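Side-chain contacts in SA0254 protein (Staphylococcus aureus subsp. aureus, PDB 2OOI), which is of unknown function but contains a UTRA domain and probably serves as the effector-binding part of a GntR-type transcriptional regulator: residues B[30-33]-B[37-40]; B[86-91]-B[141-146]; B[6-11]-B[132-137]. All blocks are in the same frame, centred on the assembly; numbering follows the deposited sequence.

Contact 1 of 3, residues B[30-33]-B[37-40]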
loop_
_atom_site.group_PDB
_atom_site.type_symbol
_atom_site.label_atom_id
_atom_site.label_comp_id
_atom_site.label_asym_id
_atom_site.label_seq_id
_atom_site.Cartn_x
_atom_site.Cartn_y
_atom_site.Cartn_z
ATOM N N MET B 30 12.191 -27.703 4.461
ATOM C CA MET B 30 11.247 -28.247 5.462
ATOM C C MET B 30 10.381 -29.338 4.804
ATOM O O MET B 30 9.559 -29.040 3.925
ATOM C CB MET B 30 10.320 -27.156 6.061
ATOM C CG MET B 30 11.005 -25.979 6.823
ATOM S SD MET B 30 9.867 -24.682 7.441
ATOM C CE MET B 30 8.972 -25.692 8.645
ATOM N N ALA B 31 10.530 -30.598 5.239
ATOM C CA ALA B 31 9.647 -31.671 4.721
ATOM C C ALA B 31 8.224 -31.421 5.189
ATOM O O ALA B 31 7.289 -31.763 4.470
ATOM C CB ALA B 31 10.095 -33.017 5.116
ATOM N N THR B 32 8.042 -30.781 6.348
ATOM C CA THR B 32 6.683 -30.454 6.788
ATOM C C THR B 32 6.425 -28.958 6.973
ATOM O O THR B 32 6.787 -28.363 7.988
ATOM C CB THR B 32 6.290 -31.205 8.075
ATOM O OG1 THR B 32 6.423 -32.603 7.846
ATOM C CG2 THR B 32 4.842 -30.887 8.454
ATOM N N PRO B 33 5.767 -28.354 6.002
ATOM C CA PRO B 33 5.426 -26.952 6.066
ATOM C C PRO B 33 4.401 -26.613 7.146
ATOM O O PRO B 33 3.572 -27.421 7.476
ATOM C CB PRO B 33 4.801 -26.688 4.689
ATOM C CG PRO B 33 4.310 -27.979 4.231
ATOM C CD PRO B 33 5.302 -28.976 4.756
ATOM N N VAL B 37 0.872 -22.514 5.774
ATOM C CA VAL B 37 1.594 -22.592 4.524
ATOM C C VAL B 37 1.029 -23.734 3.651
ATOM O O VAL B 37 0.975 -23.600 2.433
ATOM C CB VAL B 37 3.137 -22.670 4.745
ATOM C CG1 VAL B 37 3.852 -23.130 3.483
ATOM C CG2 VAL B 37 3.679 -21.306 5.233
ATOM N N GLN B 38 0.566 -24.828 4.262
ATOM C CA GLN B 38 -0.109 -25.885 3.501
ATOM C C GLN B 38 -1.362 -25.345 2.897
ATOM O O GLN B 38 -1.607 -25.521 1.716
ATOM C CB GLN B 38 -0.495 -27.083 4.363
ATOM C CG GLN B 38 0.692 -27.758 4.936
ATOM C CD GLN B 38 0.385 -29.029 5.714
ATOM O OE1 GLN B 38 1.343 -29.744 6.117
ATOM N NE2 GLN B 38 -0.924 -29.333 5.937
ATOM N N ASP B 39 -2.168 -24.706 3.733
ATOM C CA ASP B 39 -3.394 -24.127 3.288
ATOM C C ASP B 39 -3.029 -23.276 2.109
ATOM O O ASP B 39 -3.450 -23.542 0.997
ATOM C CB ASP B 39 -4.018 -23.274 4.379
ATOM C CG ASP B 39 -5.405 -22.795 4.015
ATOM O OD1 ASP B 39 -5.896 -23.112 2.892
ATOM O OD2 ASP B 39 -6.019 -22.112 4.859
ATOM N N GLU B 40 -2.173 -22.299 2.356
ATOM C CA GLU B 40 -1.948 -21.221 1.420
ATOM C C GLU B 40 -1.249 -21.669 0.136
ATOM O O GLU B 40 -1.599 -21.215 -0.939
ATOM C CB GLU B 40 -1.148 -20.099 2.099
ATOM C CG GLU B 40 -1.052 -18.864 1.279
ATOM C CD GLU B 40 -0.037 -17.878 1.811
ATOM O OE1 GLU B 40 0.553 -18.119 2.892
ATOM O OE2 GLU B 40 0.185 -16.845 1.145
#
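Pro33, in the turn between strand 20-30 and helix 35-41, packs against Val37 through CB and against Gln38 through CG. This close-packed part is apolar. Pro33 CB lies 3.9 Å from Val37 CG1, the methyl that stands anti to the backbone N (chi1 164°), and both side chains leave the backbone toward the opposite segment. A proline ring and a beta-branched valine suit this place, since each presents a stiff hydrocarbon surface that needs little ordering to pack. The stem of Gln38 belongs to the same patch: extended beyond CG, it crosses the proline ring at about a right angle, and its methylene CG touches Pro33 CG at 3.7 Å. Pro33 and Val37 are buried; Pro33 also rests on Val49 of strand 49-58 and on Leu43 of a loop, Val37 on Tyr69 of strand 61-71.

The looser side, nearer to solvent, is the amide end of Gln38. Gln38 OE1 comes 3.5 Å from Pro33 O, two acceptors that do not bond, and CG2 of the exposed Thr32 reaches only 4.4 Å from Gln38 OE1.

Glutamine fits such a border because its aliphatic stem can pack while its amide stays toward the surface. The chemistry implies a join made by hydrocarbon packing, with the polar groups adding no direct bond between loop and helix.

Contact 2 of 3, residues B[86-91]-B[141-146]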
loop_
_atom_site.group_PDB
_atom_site.type_symbol
_atom_site.label_atom_id
_atom_site.label_comp_id
_atom_site.label_asym_id
_atom_site.label_seq_id
_atom_site.Cartn_x
_atom_site.Cartn_y
_atom_site.Cartn_z
ATOM N N SER B 86 18.730 -11.836 -6.401
ATOM C CA SER B 86 17.323 -11.786 -6.787
ATOM C C SER B 86 16.776 -13.172 -7.018
ATOM O O SER B 86 17.159 -13.845 -7.977
ATOM C CB SER B 86 17.137 -11.002 -8.078
ATOM O OG SER B 86 15.802 -11.140 -8.552
ATOM N N ILE B 87 15.861 -13.591 -6.159
ATOM C CA ILE B 87 15.271 -14.920 -6.279
ATOM C C ILE B 87 14.387 -14.955 -7.513
ATOM O O ILE B 87 14.310 -15.946 -8.210
ATOM C CB ILE B 87 14.459 -15.292 -5.036
ATOM C CG1 ILE B 87 15.408 -15.454 -3.850
ATOM C CG2 ILE B 87 13.616 -16.547 -5.287
ATOM C CD1 ILE B 87 14.702 -15.651 -2.521
ATOM N N PHE B 88 13.755 -13.852 -7.812
ATOM C CA PHE B 88 12.864 -13.814 -8.953
ATOM C C PHE B 88 13.582 -13.853 -10.327
ATOM O O PHE B 88 13.031 -14.402 -11.285
ATOM C CB PHE B 88 11.832 -12.671 -8.762
ATOM C CG PHE B 88 10.881 -12.960 -7.598
ATOM C CD1 PHE B 88 9.746 -13.802 -7.785
ATOM C CD2 PHE B 88 11.028 -12.324 -6.377
ATOM C CE1 PHE B 88 8.818 -14.034 -6.772
ATOM C CE2 PHE B 88 10.103 -12.561 -5.356
ATOM C CZ PHE B 88 8.980 -13.419 -5.566
ATOM N N ASP B 89 14.813 -13.336 -10.413
ATOM C CA ASP B 89 15.596 -13.458 -11.642
ATOM C C ASP B 89 16.001 -14.895 -11.830
ATOM O O ASP B 89 15.922 -15.417 -12.936
ATOM C CB ASP B 89 16.878 -12.591 -11.638
ATOM C CG ASP B 89 16.590 -11.099 -11.642
ATOM O OD1 ASP B 89 15.430 -10.686 -11.917
ATOM O OD2 ASP B 89 17.542 -10.334 -11.360
ATOM N N TYR B 90 16.462 -15.524 -10.752
ATOM C CA TYR B 90 16.798 -16.943 -10.798
ATOM C C TYR B 90 15.592 -17.734 -11.277
ATOM O O TYR B 90 15.685 -18.539 -12.212
ATOM C CB TYR B 90 17.260 -17.427 -9.427
ATOM C CG TYR B 90 17.382 -18.931 -9.253
ATOM C CD1 TYR B 90 16.357 -19.661 -8.648
ATOM C CD2 TYR B 90 18.539 -19.626 -9.638
ATOM C CE1 TYR B 90 16.464 -21.020 -8.459
ATOM C CE2 TYR B 90 18.650 -21.017 -9.443
ATOM C CZ TYR B 90 17.601 -21.700 -8.854
ATOM O OH TYR B 90 17.662 -23.063 -8.640
ATOM N N LEU B 91 14.450 -17.470 -10.658
ATOM C CA LEU B 91 13.248 -18.189 -11.008
ATOM C C LEU B 91 12.920 -18.058 -12.498
ATOM O O LEU B 91 12.619 -19.045 -13.141
ATOM C CB LEU B 91 12.087 -17.756 -10.112
ATOM C CG LEU B 91 12.120 -18.032 -8.597
ATOM C CD1 LEU B 91 10.956 -17.426 -7.820
ATOM C CD2 LEU B 91 12.249 -19.488 -8.315
ATOM N N PRO B 141 0.049 -21.672 -6.815
ATOM C CA PRO B 141 0.678 -20.760 -5.865
ATOM C C PRO B 141 2.001 -21.327 -5.433
ATOM O O PRO B 141 2.024 -22.462 -5.035
ATOM C CB PRO B 141 -0.293 -20.757 -4.686
ATOM C CG PRO B 141 -0.985 -22.084 -4.737
ATOM C CD PRO B 141 -0.985 -22.514 -6.191
ATOM N N PHE B 142 3.102 -20.583 -5.510
ATOM C CA PHE B 142 4.395 -21.195 -5.199
ATOM C C PHE B 142 5.228 -20.501 -4.119
ATOM O O PHE B 142 6.206 -21.083 -3.642
ATOM C CB PHE B 142 5.216 -21.335 -6.475
ATOM C CG PHE B 142 5.633 -20.037 -7.062
ATOM C CD1 PHE B 142 6.764 -19.402 -6.619
ATOM C CD2 PHE B 142 4.875 -19.431 -8.043
ATOM C CE1 PHE B 142 7.146 -18.187 -7.144
ATOM C CE2 PHE B 142 5.251 -18.188 -8.579
ATOM C CZ PHE B 142 6.388 -17.575 -8.122
ATOM N N ASP B 143 4.849 -19.285 -3.721
ATOM C CA ASP B 143 5.650 -18.477 -2.798
ATOM C C ASP B 143 4.723 -17.716 -1.884
ATOM O O ASP B 143 3.904 -16.929 -2.355
ATOM C CB ASP B 143 6.497 -17.499 -3.609
ATOM C CG ASP B 143 7.167 -16.402 -2.768
ATOM O OD1 ASP B 143 7.017 -16.351 -1.533
ATOM O OD2 ASP B 143 7.888 -15.578 -3.376
ATOM N N SER B 144 4.867 -17.939 -0.578
ATOM C CA SER B 144 4.153 -17.191 0.460
ATOM C C SER B 144 5.132 -16.300 1.203
ATOM O O SER B 144 5.976 -16.798 1.926
ATOM C CB SER B 144 3.532 -18.172 1.464
ATOM O OG SER B 144 2.801 -17.516 2.494
ATOM N N SER B 145 5.001 -14.991 1.063
ATOM C CA SER B 145 5.969 -14.054 1.663
ATOM C C SER B 145 5.361 -13.008 2.608
ATOM O O SER B 145 4.367 -12.330 2.287
ATOM C CB SER B 145 6.764 -13.334 0.564
ATOM O OG SER B 145 7.774 -14.199 0.038
ATOM N N ASP B 146 5.969 -12.906 3.784
ATOM C CA ASP B 146 5.694 -11.825 4.704
ATOM C C ASP B 146 6.888 -10.932 4.783
ATOM O O ASP B 146 8.016 -11.405 4.959
ATOM C CB ASP B 146 5.381 -12.361 6.074
ATOM C CG ASP B 146 4.056 -12.926 6.122
ATOM O OD1 ASP B 146 3.117 -12.231 5.696
ATOM O OD2 ASP B 146 3.929 -14.069 6.535
#
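Asp143 OD1 accepts a hydrogen bond from Ser145 OG at 2.8 Å, received on its syn lone pair, while the other carboxylate oxygen faces Phe88 on helix 87-94. The serine hydroxyl is itself held by a second partner, Ser68 OG on the neighbouring strand, so it helps to fix the rotation of the acid. With CG anti to the backbone N (chi1 168°), the carboxylate extends off the strand toward the helix. There Asp143 OD2 lies 3.3 Å from Phe88 CZ, approaching the ring obliquely; the two planes are 21° apart.

Beside this carboxylate-to-ring contact lies an apolar one. Leu91, one turn farther along the helix, sends CD1 to within 3.9 Å of Phe142 CE1, while Phe88 CE1 stands more loosely at the edge of the Phe142 ring. Phe142 and Asp143 are consecutive yet both point at the helix, and both share backbone bonds with Phe134, a pattern consistent with a beta bulge. Segments 87-91 and 141-146 run nearly antiparallel, at 173°, with axes 12.6 Å apart, a gap that large rings can span. Ser86 suits the N-cap position, since its short hydroxyl accepts from Asp89 N at 3.0 Å and closes the first turn.

The arrangement is a helix packed on a face of the antiparallel sheet, with Leu91 and Phe142, both buried, supplying the apolar filling. A bound zinc ion lies about 3 Å from the nearest side-chain atom of Phe88, whose ring also meets that of Phe134; a phenylalanine side chain has no donor atom, so this nearness does not make it a ligand. The chemistry implies a buried carboxylate satisfied at OD1 by Ser145, with OD2 set against an aromatic ring.

Contact 3 of 3, residues B[6-11]-B[132-137]; sequences FKTNGF and QTFYTM
Thr8 and Phe134 make the van der Waals part of this contact, their side chains sliding past each other in opposite directions. Thr8 OG1, placed anti to its own amide nitrogen (chi1 162°), comes 4.1 Å from Phe134 CD1 and approaches the ring obliquely. Thr8 is buried and also packs on Ser102 and on Lys161 of the second subunit, a setting in which a compact side chain fits.

A weak polar approach follows: the carbonyl Asn9 O lies at the edge of the Phe134 ring, near its plane, 4.1 Å from Phe134 CE1. The rim of an aromatic ring, with its slightly positive hydrogens, is a reasonable neighbour for a carbonyl oxygen.

Hydrogen bonds here lie within the loop or run from the strand to its neighbour. Thr8 centres an inverse gamma turn, with a weak bond from Asn9 N to Lys7 O at 2.7 Å; it bends the chain past the ring before Gly10, at the N-cap position of helix 11-14. Gln132 OE1 is bonded to Ser102 OG of the adjacent strand 99-110.

The arrangement is that of an N-terminal loop laid over one face of the six-stranded antiparallel sheet, consistent with the chorismate lyase-like fold of UTRA domains.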
loop_
_atom_site.group_PDB
_atom_site.type_symbol
_atom_site.label_atom_id
_atom_site.label_comp_id
_atom_site.label_asym_id
_atom_site.label_seq_id
_atom_site.Cartn_x
_atom_site.Cartn_y
_atom_site.Cartn_z
ATOM N N PHE B 6 2.997 -2.269 -7.929
ATOM C CA PHE B 6 1.830 -2.410 -8.793
ATOM C C PHE B 6 1.719 -3.830 -9.341
ATOM O O PHE B 6 0.715 -4.190 -9.954
ATOM C CB PHE B 6 1.886 -1.402 -9.930
ATOM N N LYS B 7 2.756 -4.629 -9.115
ATOM C CA LYS B 7 3.881 -4.703 -10.039
ATOM C C LYS B 7 4.677 -5.988 -9.838
ATOM O O LYS B 7 5.759 -5.974 -9.252
ATOM C CB LYS B 7 4.794 -3.488 -9.870
ATOM C CG LYS B 7 6.075 -3.554 -10.687
ATOM C CD LYS B 7 6.702 -2.179 -10.846
ATOM C CE LYS B 7 8.044 -2.262 -11.552
ATOM N NZ LYS B 7 8.626 -0.915 -11.802
ATOM N N THR B 8 4.132 -7.098 -10.325
ATOM C CA THR B 8 4.356 -8.398 -9.704
ATOM C C THR B 8 5.715 -8.970 -10.096
ATOM O O THR B 8 5.803 -9.879 -10.921
ATOM C CB THR B 8 3.256 -9.404 -10.090
ATOM O OG1 THR B 8 3.706 -10.737 -9.816
ATOM C CG2 THR B 8 2.916 -9.282 -11.568
ATOM N N ASN B 9 6.772 -8.432 -9.496
ATOM C CA ASN B 9 8.124 -8.948 -9.711
ATOM C C ASN B 9 8.831 -8.974 -8.358
ATOM O O ASN B 9 8.179 -8.829 -7.331
ATOM C CB ASN B 9 8.894 -8.137 -10.787
ATOM C CG ASN B 9 8.291 -8.258 -12.206
ATOM O OD1 ASN B 9 8.270 -9.352 -12.788
ATOM N ND2 ASN B 9 7.817 -7.137 -12.765
ATOM N N GLY B 10 10.139 -9.195 -8.337
ATOM C CA GLY B 10 10.907 -9.054 -7.100
ATOM C C GLY B 10 11.367 -7.623 -6.914
ATOM O O GLY B 10 11.393 -6.849 -7.866
ATOM N N PHE B 11 11.745 -7.265 -5.693
ATOM C CA PHE B 11 12.157 -5.883 -5.408
ATOM C C PHE B 11 13.449 -5.490 -6.100
ATOM O O PHE B 11 13.658 -4.312 -6.398
ATOM C CB PHE B 11 12.299 -5.624 -3.904
ATOM C CG PHE B 11 11.035 -5.832 -3.122
ATOM C CD1 PHE B 11 9.769 -5.801 -3.746
ATOM C CD2 PHE B 11 11.103 -6.040 -1.752
ATOM C CE1 PHE B 11 8.597 -6.000 -3.014
ATOM C CE2 PHE B 11 9.944 -6.232 -1.011
ATOM C CZ PHE B 11 8.682 -6.216 -1.645
ATOM N N GLN B 132 2.576 -11.334 0.421
ATOM C CA GLN B 132 2.366 -11.532 -0.997
ATOM C C GLN B 132 2.324 -13.022 -1.332
ATOM O O GLN B 132 3.178 -13.768 -0.883
ATOM C CB GLN B 132 3.452 -10.803 -1.786
ATOM C CG GLN B 132 3.145 -10.693 -3.283
ATOM C CD GLN B 132 3.964 -9.635 -4.027
ATOM O OE1 GLN B 132 3.847 -9.510 -5.250
ATOM N NE2 GLN B 132 4.783 -8.871 -3.299
ATOM N N THR B 133 1.330 -13.456 -2.105
ATOM C CA THR B 133 1.291 -14.837 -2.570
ATOM C C THR B 133 1.424 -14.834 -4.074
ATOM O O THR B 133 0.646 -14.177 -4.747
ATOM C CB THR B 133 0.004 -15.511 -2.210
ATOM O OG1 THR B 133 -0.109 -15.551 -0.792
ATOM C CG2 THR B 133 -0.037 -16.961 -2.780
ATOM N N PHE B 134 2.421 -15.557 -4.587
ATOM C CA PHE B 134 2.705 -15.574 -6.012
ATOM C C PHE B 134 2.192 -16.866 -6.651
ATOM O O PHE B 134 2.337 -17.960 -6.088
ATOM C CB PHE B 134 4.215 -15.488 -6.262
ATOM C CG PHE B 134 4.853 -14.181 -5.843
ATOM C CD1 PHE B 134 5.111 -13.183 -6.784
ATOM C CD2 PHE B 134 5.249 -13.970 -4.508
ATOM C CE1 PHE B 134 5.735 -11.967 -6.399
ATOM C CE2 PHE B 134 5.871 -12.768 -4.112
ATOM C CZ PHE B 134 6.115 -11.764 -5.060
ATOM N N TYR B 135 1.625 -16.747 -7.841
ATOM C CA TYR B 135 1.154 -17.900 -8.564
ATOM C C TYR B 135 1.857 -17.978 -9.891
ATOM O O TYR B 135 2.188 -16.959 -10.495
ATOM C CB TYR B 135 -0.344 -17.820 -8.821
ATOM C CG TYR B 135 -1.189 -17.662 -7.586
ATOM C CD1 TYR B 135 -2.019 -18.690 -7.140
ATOM C CD2 TYR B 135 -1.175 -16.480 -6.871
ATOM C CE1 TYR B 135 -2.799 -18.533 -6.011
ATOM C CE2 TYR B 135 -1.945 -16.320 -5.751
ATOM C CZ TYR B 135 -2.752 -17.346 -5.331
ATOM O OH TYR B 135 -3.503 -17.146 -4.209
ATOM N N THR B 136 2.052 -19.201 -10.354
ATOM C CA THR B 136 2.541 -19.424 -11.694
ATOM C C THR B 136 1.461 -19.030 -12.681
ATOM O O THR B 136 0.307 -18.797 -12.309
ATOM C CB THR B 136 2.833 -20.889 -11.946
ATOM O OG1 THR B 136 1.592 -21.604 -11.964
ATOM C CG2 THR B 136 3.768 -21.439 -10.884
ATOM N N MET B 137 1.831 -18.999 -13.955
ATOM C CA MET B 137 0.904 -18.605 -15.010
ATOM C C MET B 137 -0.218 -19.630 -15.207
ATOM O O MET B 137 -1.162 -19.354 -15.922
ATOM C CB MET B 137 1.651 -18.381 -16.325
ATOM C CG MET B 137 1.162 -17.159 -17.120
ATOM S SD MET B 137 2.399 -16.678 -18.359
ATOM C CE MET B 137 3.705 -16.018 -17.282
#

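In the fold
From the N terminus, the loop 6-11 opens contact 3 just after strand 3-4. Strand 20-30 then leads into contact 1, a short closure of the turn into helix 35-41, nested wholly inside the long loop that contact 3 closes. Helix 87-94 opens contact 2 before strand 126-136 completes contact 3, and strand 141-150 completes contact 2 afterwards, so these two cross. They sit on neighbouring strands of the same sheet, where Phe142 N and Phe134 O probably hydrogen-bond, and Phe88 also packs on Gly10. From contact 1, Glu40 reaches strand 141-150, where it probably bonds Ser144. Together they tie two helices and the N-terminal loop to one sheet.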